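Local coordinates for protein cell division topological specificity factor (Helicobacter pylori, PDB 3KU7) that probably keeps the MinC-MinD division inhibitor from acting at mid-cell while leaving it active at the poles, so that the septum forms at the middle of the cell, at residues Leu27-Thr32 and Pro36-Met41; Leu23-Ala28 and Lys43-Val48. All blocks are in the same frame, centred on the assembly; numbering follows the deposited sequence.

Both contacts join the same two elements, strand 22-30 and helix 38-53, which the chain visits in that order. Contact 2 pairs the middle of the strand with the middle of the helix; contact 1 pairs the end of the strand with the first turn of the helix, next to the short connection between them. Their centres are about 12 Å apart, and L27 and A28 belong to both. Together they lay the helix on one face of the antiparallel sheet 22-30, 69-77, 57-61. Strand 22-30, outermost within its own chain, pairs with a strand of the second subunit, so both contacts lie beside the interface of a MinE dimer.

Contact 1 of 2, residues Leu27-Thr32 and Pro36-Met41; sequences LAKERT and PYMEEM
L27 opens the contact from strand 22-30, reaching toward the first turn of helix 38-53 and meeting M38 methyl to methyl: L27 CD1 lies 3.8 Å from M38 CE. The two side chains run past each other in opposite directions. M38 leaves its backbone with CG anti to the carbonyl carbon (chi1 -86°) and then bends at both chi2 and chi3, a fold that carries CE back toward L27. I72 on strand 69-77 touches both residues, and L25 of the second subunit packs on L27 as well.

Two residues on, K29 also points toward the helix. Its aliphatic part does the touching, with CE 4.2 Å from M38 CG, while the ammonium end goes to oxygens. K29 NZ makes a weak hydrogen bond to E30 O at 3.3 Å and another hydrogen bond to N34 O in the connection to the helix; E70 OE1 is a long, weak ionic partner.

No hydrogen bond crosses between 27-32 and 36-41. The contact is therefore held by apolar packing around a bent methionine, with the lysine contributing carbon to that packing while its charged end is bonded to the connection that leads to the helix.

Contact 2 of 2, residues Leu23-Ala28 and Lys43-Val48; sequences LKLILA and KEIIAV
L25 and I45 meet where helix 38-53 lies over the antiparallel sheet of the MinE fold, an alpha+beta (beta-alpha-beta-beta) arrangement in which the helix packs on strand 22-30 and its neighbour 69-77. The nearest backbones, at L25 and I46, are 9.1 Å apart from CA to CA, so side chains bridge the space between the layers.

All the contacts across are apolar. L25 makes the close contacts from the strand: one branch, CD2, touches two successive isoleucines. The L25 and I45 side chains cross at about a right angle. On I45 it is the beta-branch methyl that is met; CG2 stands anti to the residue's own backbone N, which puts this branch, and not CG1, against L25. The CA-CB bond of I46 does not point at the strand, yet CD1 swings to 4.5 Å from L25 CD2. I49, one turn on from I45, also packs on L25, and I46 reaches across to V74.

Hydrogen bonding runs within each layer instead. In the helix, A47 N bonds to K43 O and V48 N to E44 O; in the sheet, L25 pairs through its backbone with V74.

The second subunit meets both elements. Its strand pairs antiparallel with residues 24-28, and L25 packs on L25 of that subunit. On the helix, E44 OE2 forms a salt bridge to K51 NZ and a hydrogen bond to Y52 OH, both of the second subunit. The closest approach between 23-28 and 43-48 is 3.7 Å, from L25 CD2 to I45 CG2.

Contact 1 of 2, residues Leu27-Thr32 and Pro36-Met41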
loop_
_atom_site.group_PDB
_atom_site.type_symbol
_atom_site.label_atom_id
_atom_site.label_comp_id
_atom_site.label_asym_id
_atom_site.label_seq_id
_atom_site.Cartn_x
_atom_site.Cartn_y
_atom_site.Cartn_z
ATOM N N LEU A 27 -1.842 2.266 4.458
ATOM C CA LEU A 27 -1.702 1.048 5.229
ATOM C C LEU A 27 -2.448 1.278 6.517
ATOM O O LEU A 27 -2.023 2.060 7.356
ATOM C CB LEU A 27 -0.235 0.731 5.517
ATOM C CG LEU A 27 0.267 -0.566 4.879
ATOM C CD1 LEU A 27 1.606 -0.953 5.479
ATOM C CD2 LEU A 27 -0.732 -1.663 5.137
ATOM N N ALA A 28 -3.573 0.598 6.674
ATOM C CA ALA A 28 -4.371 0.760 7.873
ATOM C C ALA A 28 -4.349 -0.456 8.795
ATOM O O ALA A 28 -4.225 -1.593 8.363
ATOM C CB ALA A 28 -5.789 1.100 7.488
ATOM N N LYS A 29 -4.464 -0.187 10.088
ATOM C CA LYS A 29 -4.471 -1.232 11.094
ATOM C C LYS A 29 -5.094 -0.754 12.391
ATOM O O LYS A 29 -5.492 0.403 12.535
ATOM C CB LYS A 29 -3.050 -1.724 11.394
ATOM C CG LYS A 29 -2.317 -0.953 12.504
ATOM C CD LYS A 29 -0.976 -1.589 12.838
ATOM C CE LYS A 29 -0.217 -0.831 13.921
ATOM N NZ LYS A 29 -0.269 -1.441 15.286
ATOM N N GLU A 30 -5.174 -1.685 13.332
ATOM C CA GLU A 30 -5.705 -1.422 14.655
ATOM C C GLU A 30 -4.676 -0.544 15.331
ATOM O O GLU A 30 -3.502 -0.915 15.395
ATOM C CB GLU A 30 -5.844 -2.733 15.430
ATOM C CG GLU A 30 -7.085 -3.510 15.056
ATOM C CD GLU A 30 -8.351 -2.761 15.421
ATOM O OE1 GLU A 30 -8.309 -1.514 15.502
ATOM O OE2 GLU A 30 -9.396 -3.418 15.616
ATOM N N ARG A 31 -5.065 0.623 15.819
ATOM C CA ARG A 31 -4.045 1.420 16.467
ATOM C C ARG A 31 -3.445 0.633 17.631
ATOM O O ARG A 31 -2.254 0.734 17.910
ATOM C CB ARG A 31 -4.582 2.729 17.001
ATOM C CG ARG A 31 -3.431 3.439 17.655
ATOM C CD ARG A 31 -3.696 4.816 18.166
ATOM N NE ARG A 31 -2.415 5.373 18.583
ATOM C CZ ARG A 31 -2.255 6.494 19.273
ATOM N NH1 ARG A 31 -3.305 7.212 19.642
ATOM N NH2 ARG A 31 -1.034 6.897 19.601
ATOM N N THR A 32 -4.293 -0.146 18.303
ATOM C CA THR A 32 -3.928 -1.000 19.455
ATOM C C THR A 32 -2.894 -2.088 19.100
ATOM O O THR A 32 -1.919 -2.293 19.828
ATOM C CB THR A 32 -5.213 -1.702 20.068
ATOM O OG1 THR A 32 -5.876 -0.804 20.969
ATOM C CG2 THR A 32 -4.854 -3.002 20.801
ATOM N N PRO A 36 5.638 -5.176 15.482
ATOM C CA PRO A 36 6.823 -4.338 15.614
ATOM C C PRO A 36 7.568 -4.110 14.303
ATOM O O PRO A 36 8.530 -3.347 14.274
ATOM C CB PRO A 36 7.682 -5.105 16.618
ATOM C CG PRO A 36 6.717 -5.979 17.321
ATOM C CD PRO A 36 5.825 -6.434 16.214
ATOM N N TYR A 37 7.131 -4.755 13.220
ATOM C CA TYR A 37 7.811 -4.638 11.920
ATOM C C TYR A 37 7.162 -3.677 10.932
ATOM O O TYR A 37 7.607 -3.537 9.791
ATOM C CB TYR A 37 7.872 -6.004 11.277
ATOM C CG TYR A 37 6.497 -6.569 11.129
ATOM C CD1 TYR A 37 5.596 -6.024 10.216
ATOM C CD2 TYR A 37 6.063 -7.600 11.949
ATOM C CE1 TYR A 37 4.294 -6.496 10.126
ATOM C CE2 TYR A 37 4.770 -8.079 11.869
ATOM C CZ TYR A 37 3.891 -7.529 10.957
ATOM O OH TYR A 37 2.627 -8.048 10.869
ATOM N N MET A 38 6.085 -3.044 11.362
ATOM C CA MET A 38 5.394 -2.103 10.508
ATOM C C MET A 38 6.404 -1.228 9.786
ATOM O O MET A 38 6.350 -1.070 8.570
ATOM C CB MET A 38 4.451 -1.251 11.349
ATOM C CG MET A 38 3.096 -1.894 11.545
ATOM S SD MET A 38 2.356 -2.225 9.929
ATOM C CE MET A 38 2.426 -0.487 9.145
ATOM N N GLU A 39 7.342 -0.678 10.544
ATOM C CA GLU A 39 8.366 0.187 9.981
ATOM C C GLU A 39 9.099 -0.511 8.853
ATOM O O GLU A 39 9.164 -0.043 7.715
ATOM C CB GLU A 39 9.359 0.578 11.077
ATOM C CG GLU A 39 9.010 1.878 11.767
ATOM C CD GLU A 39 8.999 3.044 10.796
ATOM O OE1 GLU A 39 7.904 3.594 10.520
ATOM O OE2 GLU A 39 10.092 3.404 10.302
ATOM N N GLU A 40 9.649 -1.659 9.199
ATOM C CA GLU A 40 10.407 -2.441 8.263
ATOM C C GLU A 40 9.547 -2.759 7.071
ATOM O O GLU A 40 10.022 -2.813 5.941
ATOM C CB GLU A 40 10.882 -3.725 8.930
ATOM C CG GLU A 40 12.388 -3.884 8.932
ATOM C CD GLU A 40 12.842 -5.120 8.179
ATOM O OE1 GLU A 40 13.085 -5.026 6.953
ATOM O OE2 GLU A 40 12.947 -6.195 8.818
ATOM N N MET A 41 8.270 -2.970 7.316
ATOM C CA MET A 41 7.389 -3.291 6.218
ATOM C C MET A 41 7.174 -2.044 5.346
ATOM O O MET A 41 7.162 -2.109 4.111
ATOM C CB MET A 41 6.082 -3.808 6.792
ATOM C CG MET A 41 5.372 -4.794 5.924
ATOM S SD MET A 41 3.767 -5.123 6.643
ATOM C CE MET A 41 3.279 -6.549 5.787
#

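Contact 2 of 2, residues Leu23-Ala28 and Lys43-Val48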
loop_
_atom_site.group_PDB
_atom_site.type_symbol
_atom_site.label_atom_id
_atom_site.label_comp_id
_atom_site.label_asym_id
_atom_site.label_seq_id
_atom_site.Cartn_x
_atom_site.Cartn_y
_atom_site.Cartn_z
ATOM N N LEU A 23 0.362 8.810 -7.108
ATOM C CA LEU A 23 -0.039 7.455 -6.756
ATOM C C LEU A 23 -0.150 7.561 -5.234
ATOM O O LEU A 23 0.636 8.267 -4.617
ATOM C CB LEU A 23 1.051 6.467 -7.158
ATOM C CG LEU A 23 0.654 5.023 -7.445
ATOM C CD1 LEU A 23 -0.237 4.930 -8.678
ATOM C CD2 LEU A 23 1.927 4.248 -7.672
ATOM N N LYS A 24 -1.115 6.865 -4.636
ATOM C CA LYS A 24 -1.337 6.927 -3.194
ATOM C C LYS A 24 -1.468 5.563 -2.542
ATOM O O LYS A 24 -2.221 4.726 -2.990
ATOM C CB LYS A 24 -2.599 7.741 -2.914
ATOM C CG LYS A 24 -2.962 7.849 -1.449
ATOM C CD LYS A 24 -2.795 9.281 -0.973
ATOM C CE LYS A 24 -3.705 9.586 0.227
ATOM N NZ LYS A 24 -4.016 11.042 0.378
ATOM N N LEU A 25 -0.761 5.367 -1.440
ATOM C CA LEU A 25 -0.788 4.102 -0.726
ATOM C C LEU A 25 -1.162 4.269 0.733
ATOM O O LEU A 25 -0.579 5.077 1.444
ATOM C CB LEU A 25 0.581 3.440 -0.836
ATOM C CG LEU A 25 0.818 2.285 0.110
ATOM C CD1 LEU A 25 0.228 1.020 -0.464
ATOM C CD2 LEU A 25 2.303 2.146 0.284
ATOM N N ILE A 26 -2.131 3.485 1.183
ATOM C CA ILE A 26 -2.561 3.555 2.569
ATOM C C ILE A 26 -2.413 2.229 3.265
ATOM O O ILE A 26 -2.785 1.184 2.729
ATOM C CB ILE A 26 -4.037 3.986 2.678
ATOM C CG1 ILE A 26 -4.116 5.501 2.557
ATOM C CG2 ILE A 26 -4.650 3.506 3.996
ATOM C CD1 ILE A 26 -5.517 6.001 2.419
ATOM N N LEU A 27 -1.842 2.266 4.458
ATOM C CA LEU A 27 -1.702 1.048 5.229
ATOM C C LEU A 27 -2.448 1.278 6.517
ATOM O O LEU A 27 -2.023 2.060 7.356
ATOM C CB LEU A 27 -0.235 0.731 5.517
ATOM C CG LEU A 27 0.267 -0.566 4.879
ATOM C CD1 LEU A 27 1.606 -0.953 5.479
ATOM C CD2 LEU A 27 -0.732 -1.663 5.137
ATOM N N ALA A 28 -3.573 0.598 6.674
ATOM C CA ALA A 28 -4.371 0.760 7.873
ATOM C C ALA A 28 -4.349 -0.456 8.795
ATOM O O ALA A 28 -4.225 -1.593 8.363
ATOM C CB ALA A 28 -5.789 1.100 7.488
ATOM N N LYS A 43 9.129 0.525 4.891
ATOM C CA LYS A 43 10.334 0.707 4.117
ATOM C C LYS A 43 10.386 -0.196 2.905
ATOM O O LYS A 43 10.649 0.278 1.795
ATOM C CB LYS A 43 11.571 0.476 4.991
ATOM C CG LYS A 43 11.714 1.438 6.187
ATOM C CD LYS A 43 13.093 1.332 6.886
ATOM C CE LYS A 43 13.066 1.837 8.332
ATOM N NZ LYS A 43 14.005 2.976 8.582
ATOM N N GLU A 44 10.127 -1.488 3.098
ATOM C CA GLU A 44 10.192 -2.418 1.972
ATOM C C GLU A 44 9.072 -2.180 0.966
ATOM O O GLU A 44 9.295 -2.242 -0.243
ATOM C CB GLU A 44 10.192 -3.882 2.449
ATOM C CG GLU A 44 11.420 -4.681 1.947
ATOM C CD GLU A 44 11.360 -6.192 2.208
ATOM O OE1 GLU A 44 11.139 -6.984 1.253
ATOM O OE2 GLU A 44 11.553 -6.586 3.375
ATOM N N ILE A 45 7.876 -1.892 1.462
ATOM C CA ILE A 45 6.760 -1.632 0.571
ATOM C C ILE A 45 7.108 -0.459 -0.334
ATOM O O ILE A 45 6.905 -0.495 -1.549
ATOM C CB ILE A 45 5.503 -1.266 1.323
ATOM C CG1 ILE A 45 5.000 -2.467 2.117
ATOM C CG2 ILE A 45 4.451 -0.819 0.322
ATOM C CD1 ILE A 45 4.586 -3.582 1.251
ATOM N N ILE A 46 7.631 0.598 0.274
ATOM C CA ILE A 46 8.008 1.782 -0.488
ATOM C C ILE A 46 9.103 1.391 -1.479
ATOM O O ILE A 46 9.062 1.740 -2.660
ATOM C CB ILE A 46 8.578 2.898 0.396
ATOM C CG1 ILE A 46 7.690 3.129 1.615
ATOM C CG2 ILE A 46 8.697 4.172 -0.433
ATOM C CD1 ILE A 46 6.382 3.642 1.255
ATOM N N ALA A 47 10.084 0.642 -0.997
ATOM C CA ALA A 47 11.175 0.219 -1.858
ATOM C C ALA A 47 10.633 -0.431 -3.130
ATOM O O ALA A 47 11.101 -0.167 -4.229
ATOM C CB ALA A 47 12.066 -0.749 -1.124
ATOM N N VAL A 48 9.614 -1.263 -2.985
ATOM C CA VAL A 48 9.043 -1.942 -4.141
ATOM C C VAL A 48 8.387 -0.972 -5.091
ATOM O O VAL A 48 8.532 -1.071 -6.315
ATOM C CB VAL A 48 8.014 -3.026 -3.717
ATOM C CG1 VAL A 48 7.368 -3.656 -4.951
ATOM C CG2 VAL A 48 8.712 -4.066 -2.860
#